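Local coordinates for Lmo0794 protein (Listeria monocytogenes, PDB 3EW7), which is of unknown function but probably binds NAD or NADP through a Rossmann-type domain and may act as an oxidoreductase, at residues Ile51-Val65 with His85-Leu99. The protein carries 3 engineered substitutions. Residues are numbered along the deposited sequence; the frame is centred on the assembly and turned at random.
Sequences IFDLTLSDLSDQNVV and HLISVLNGTVSPRLL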
# COMPACT_ATOMS: atom_id res chain seq x y z
N ILE A 51 -0.46 9.20 -7.01
CA ILE A 51 0.79 8.66 -6.51
C ILE A 51 2.02 9.34 -7.13
O ILE A 51 2.98 9.68 -6.44
CB ILE A 51 0.82 7.13 -6.75
CG1 ILE A 51 2.01 6.51 -6.02
CG2 ILE A 51 0.87 6.84 -8.23
CD1 ILE A 51 1.98 5.01 -6.04
N PHE A 52 1.96 9.56 -8.43
CA PHE A 52 3.07 10.17 -9.15
C PHE A 52 3.43 11.58 -8.71
O PHE A 52 4.57 12.02 -8.91
CB PHE A 52 2.76 10.16 -10.65
CG PHE A 52 2.95 8.82 -11.28
CD1 PHE A 52 4.23 8.32 -11.49
CD2 PHE A 52 1.86 8.03 -11.62
CE1 PHE A 52 4.43 7.05 -12.02
CE2 PHE A 52 2.05 6.74 -12.15
CZ PHE A 52 3.33 6.26 -12.36
N ASP A 53 2.48 12.29 -8.11
CA ASP A 53 2.72 13.66 -7.66
C ASP A 53 3.14 13.77 -6.21
O ASP A 53 3.38 14.86 -5.71
CB ASP A 53 1.46 14.51 -7.84
CG ASP A 53 0.91 14.44 -9.24
OD1 ASP A 53 1.70 14.56 -10.20
OD2 ASP A 53 -0.32 14.28 -9.37
N LEU A 54 3.20 12.63 -5.52
CA LEU A 54 3.58 12.63 -4.12
C LEU A 54 5.02 13.09 -3.85
O LEU A 54 5.98 12.61 -4.47
CB LEU A 54 3.36 11.23 -3.55
CG LEU A 54 2.04 10.98 -2.82
CD1 LEU A 54 0.95 11.91 -3.34
CD2 LEU A 54 1.66 9.52 -2.97
N THR A 55 5.16 14.03 -2.91
CA THR A 55 6.48 14.55 -2.55
C THR A 55 6.79 14.12 -1.13
O THR A 55 5.87 13.95 -0.33
CB THR A 55 6.52 16.07 -2.55
OG1 THR A 55 5.71 16.55 -1.47
CG2 THR A 55 5.99 16.62 -3.86
N LEU A 56 8.07 13.96 -0.82
CA LEU A 56 8.48 13.56 0.53
C LEU A 56 7.67 14.32 1.58
O LEU A 56 7.23 13.73 2.58
CB LEU A 56 9.96 13.85 0.75
CG LEU A 56 10.53 13.47 2.13
CD1 LEU A 56 10.51 11.96 2.31
CD2 LEU A 56 11.96 13.99 2.26
N SER A 57 7.46 15.61 1.35
CA SER A 57 6.70 16.45 2.28
C SER A 57 5.39 15.82 2.75
O SER A 57 5.20 15.61 3.95
CB SER A 57 6.41 17.81 1.64
OG SER A 57 5.63 18.61 2.50
N ASP A 58 4.49 15.51 1.83
CA ASP A 58 3.21 14.93 2.23
C ASP A 58 3.26 13.45 2.62
O ASP A 58 2.25 12.88 3.05
CB ASP A 58 2.13 15.16 1.15
CG ASP A 58 2.69 15.17 -0.26
OD1 ASP A 58 3.56 14.33 -0.56
OD2 ASP A 58 2.24 16.02 -1.07
N LEU A 59 4.42 12.83 2.49
CA LEU A 59 4.57 11.43 2.86
C LEU A 59 5.07 11.32 4.30
O LEU A 59 4.63 10.46 5.06
CB LEU A 59 5.55 10.73 1.93
CG LEU A 59 5.02 9.58 1.08
CD1 LEU A 59 3.75 10.02 0.37
CD2 LEU A 59 6.08 9.15 0.09
N SER A 60 6.00 12.19 4.67
CA SER A 60 6.57 12.18 6.01
C SER A 60 5.58 12.63 7.08
O SER A 60 5.93 12.74 8.26
CB SER A 60 7.84 13.04 6.04
OG SER A 60 7.61 14.29 5.41
N ASP A 61 4.34 12.88 6.68
CA ASP A 61 3.30 13.26 7.62
C ASP A 61 2.85 11.97 8.30
O ASP A 61 2.28 11.99 9.38
CB ASP A 61 2.10 13.85 6.88
CG ASP A 61 2.02 15.34 6.99
OD1 ASP A 61 3.09 15.99 7.08
OD2 ASP A 61 0.89 15.87 6.97
N GLN A 62 3.14 10.86 7.63
CA GLN A 62 2.74 9.53 8.07
C GLN A 62 3.83 8.66 8.66
O GLN A 62 5.00 8.79 8.31
CB GLN A 62 2.13 8.79 6.89
CG GLN A 62 1.22 9.64 6.05
CD GLN A 62 -0.05 10.02 6.78
OE1 GLN A 62 -0.83 10.83 6.29
NE2 GLN A 62 -0.27 9.43 7.95
N ASN A 63 3.44 7.76 9.56
CA ASN A 63 4.37 6.83 10.18
C ASN A 63 4.52 5.64 9.23
O ASN A 63 5.55 4.97 9.20
CB ASN A 63 3.84 6.36 11.54
CG ASN A 63 3.79 7.48 12.57
OD1 ASN A 63 2.71 7.88 13.04
ND2 ASN A 63 4.96 8.01 12.93
N VAL A 64 3.46 5.39 8.46
CA VAL A 64 3.44 4.30 7.50
C VAL A 64 2.64 4.68 6.27
O VAL A 64 1.57 5.28 6.38
CB VAL A 64 2.79 3.03 8.08
CG1 VAL A 64 2.53 2.02 6.95
CG2 VAL A 64 3.70 2.40 9.12
N VAL A 65 3.15 4.33 5.11
CA VAL A 65 2.45 4.59 3.86
C VAL A 65 2.20 3.24 3.17
O VAL A 65 3.15 2.56 2.75
CB VAL A 65 3.27 5.50 2.93
CG1 VAL A 65 2.54 5.70 1.61
CG2 VAL A 65 3.52 6.85 3.59
N HIS A 85 8.95 5.99 -8.49
CA HIS A 85 8.83 7.36 -8.03
C HIS A 85 8.94 7.45 -6.51
O HIS A 85 9.69 8.26 -5.98
CB HIS A 85 7.50 7.97 -8.47
CG HIS A 85 7.21 9.30 -7.84
ND1 HIS A 85 7.95 10.43 -8.11
CD2 HIS A 85 6.28 9.67 -6.93
CE1 HIS A 85 7.49 11.44 -7.39
NE2 HIS A 85 6.48 11.01 -6.66
N LEU A 86 8.19 6.60 -5.81
CA LEU A 86 8.21 6.59 -4.36
C LEU A 86 9.59 6.24 -3.83
O LEU A 86 10.05 6.81 -2.83
CB LEU A 86 7.18 5.60 -3.81
CG LEU A 86 5.71 5.98 -4.07
CD1 LEU A 86 4.79 4.93 -3.48
CD2 LEU A 86 5.41 7.33 -3.45
N ILE A 87 10.27 5.31 -4.51
CA ILE A 87 11.60 4.89 -4.11
C ILE A 87 12.58 6.06 -4.14
O ILE A 87 13.33 6.26 -3.19
CB ILE A 87 12.11 3.74 -5.01
CG1 ILE A 87 11.48 2.42 -4.55
CG2 ILE A 87 13.65 3.67 -4.98
CD1 ILE A 87 11.63 1.29 -5.55
N SER A 88 12.57 6.85 -5.21
CA SER A 88 13.50 7.97 -5.28
C SER A 88 13.13 9.06 -4.27
O SER A 88 14.00 9.68 -3.65
CB SER A 88 13.55 8.57 -6.70
OG SER A 88 12.38 9.33 -6.99
N VAL A 89 11.84 9.29 -4.11
CA VAL A 89 11.36 10.29 -3.18
C VAL A 89 11.66 9.89 -1.74
O VAL A 89 11.95 10.73 -0.89
CB VAL A 89 9.84 10.50 -3.36
CG1 VAL A 89 9.23 11.13 -2.13
CG2 VAL A 89 9.59 11.37 -4.57
N LEU A 90 11.60 8.59 -1.47
CA LEU A 90 11.84 8.07 -0.13
C LEU A 90 13.30 7.78 0.21
O LEU A 90 13.63 7.54 1.37
CB LEU A 90 11.03 6.79 0.08
CG LEU A 90 9.84 6.75 1.03
CD1 LEU A 90 9.68 8.09 1.72
CD2 LEU A 90 8.58 6.39 0.26
N ASN A 91 14.16 7.80 -0.80
CA ASN A 91 15.57 7.49 -0.60
C ASN A 91 16.29 8.24 0.53
O ASN A 91 16.00 9.41 0.78
CB ASN A 91 16.34 7.71 -1.89
CG ASN A 91 17.74 7.16 -1.81
OD1 ASN A 91 17.94 5.94 -1.80
ND2 ASN A 91 18.73 8.05 -1.72
N GLY A 92 17.23 7.55 1.18
CA GLY A 92 18.00 8.13 2.28
C GLY A 92 17.09 8.49 3.44
O GLY A 92 17.25 9.52 4.09
N THR A 93 16.16 7.59 3.74
CA THR A 93 15.18 7.83 4.77
C THR A 93 14.72 6.61 5.58
O THR A 93 14.91 5.46 5.17
CB THR A 93 13.95 8.46 4.09
OG1 THR A 93 13.89 9.85 4.40
CG2 THR A 93 12.68 7.74 4.48
N VAL A 94 14.11 6.87 6.73
CA VAL A 94 13.52 5.81 7.55
C VAL A 94 12.16 6.42 8.00
O VAL A 94 11.38 5.76 8.70
CB VAL A 94 14.40 5.44 8.79
CG1 VAL A 94 14.56 6.63 9.73
CG2 VAL A 94 13.77 4.23 9.51
N SER A 95 11.90 7.65 7.55
CA SER A 95 10.72 8.49 7.82
C SER A 95 9.35 7.79 7.85
O SER A 95 8.67 7.90 8.89
CB SER A 95 10.74 9.68 6.81
OG SER A 95 10.82 9.14 5.51
N PRO A 96 8.78 7.38 6.69
CA PRO A 96 7.51 6.67 6.81
C PRO A 96 8.00 5.30 6.38
O PRO A 96 9.02 5.18 5.69
CB PRO A 96 6.63 7.28 5.71
CG PRO A 96 7.03 8.59 5.66
CD PRO A 96 8.55 8.40 5.65
N ARG A 97 7.30 4.26 6.76
CA ARG A 97 7.67 2.92 6.33
C ARG A 97 6.86 2.75 5.05
O ARG A 97 5.68 3.12 5.03
CB ARG A 97 7.25 1.91 7.39
CG ARG A 97 7.79 0.54 7.17
CD ARG A 97 7.43 -0.33 8.34
NE ARG A 97 7.50 -1.72 7.94
CZ ARG A 97 6.83 -2.68 8.56
NH1 ARG A 97 6.06 -2.37 9.60
NH2 ARG A 97 6.91 -3.93 8.13
N LEU A 98 7.45 2.21 3.99
CA LEU A 98 6.66 2.03 2.79
C LEU A 98 6.25 0.57 2.72
O LEU A 98 7.09 -0.30 2.55
CB LEU A 98 7.43 2.40 1.53
CG LEU A 98 6.59 2.28 0.25
CD1 LEU A 98 5.46 3.30 0.27
CD2 LEU A 98 7.47 2.48 -0.96
N LEU A 99 4.95 0.32 2.88
CA LEU A 99 4.41 -1.03 2.83
C LEU A 99 3.76 -1.23 1.45
O LEU A 99 2.76 -0.59 1.13
CB LEU A 99 3.37 -1.21 3.93
CG LEU A 99 2.91 -2.59 4.42
CD1 LEU A 99 3.05 -3.64 3.33
CD2 LEU A 99 3.75 -2.99 5.61
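His85 reaches from its helix to the backbone of 51-54. Its CG stands anti to the backbone N (chi1 170°), which carries the ring there. His85 NE2 donates to Leu54 O at 2.8 Å, on a lone pair in the carbonyl plane. Leu54 O lies 19° out of the ring plane, and Phe52 O lies over one face.

Val89 sets CG1 against the backbone of Leu56 and CG2 beside Leu54 O. The Leu59 side chain crosses Leu86 and Leu90 at about a right angle, its CD2 3.7 Å from Leu90 CD2 and 4.0 Å from Leu86 CD2. The other branch of Leu86, CD1, meets Ile51 CD1 at 3.8 Å. Pro96 lies alongside Val65, with Pro96 CB 3.8 Å from Val65 CG2. Pro96 CG sits by the carbonyl oxygens of Leu59 and Gln62.

The strands pair in parallel. Val65 N gives a nearly straight bond to Arg97 O (2.8 Å), and Val65 O accepts from Leu99 N. Val64 and Arg97 point the same way, and Arg97 salt-bridges Glu197.

The contact joins parts of the beta-alpha-beta unit strand 64-67, helix 79-90, strand 97-101, and packs 51-59 on its helix. Strands 2-6 and 150-154 flank it in the Rossmann-type sheet.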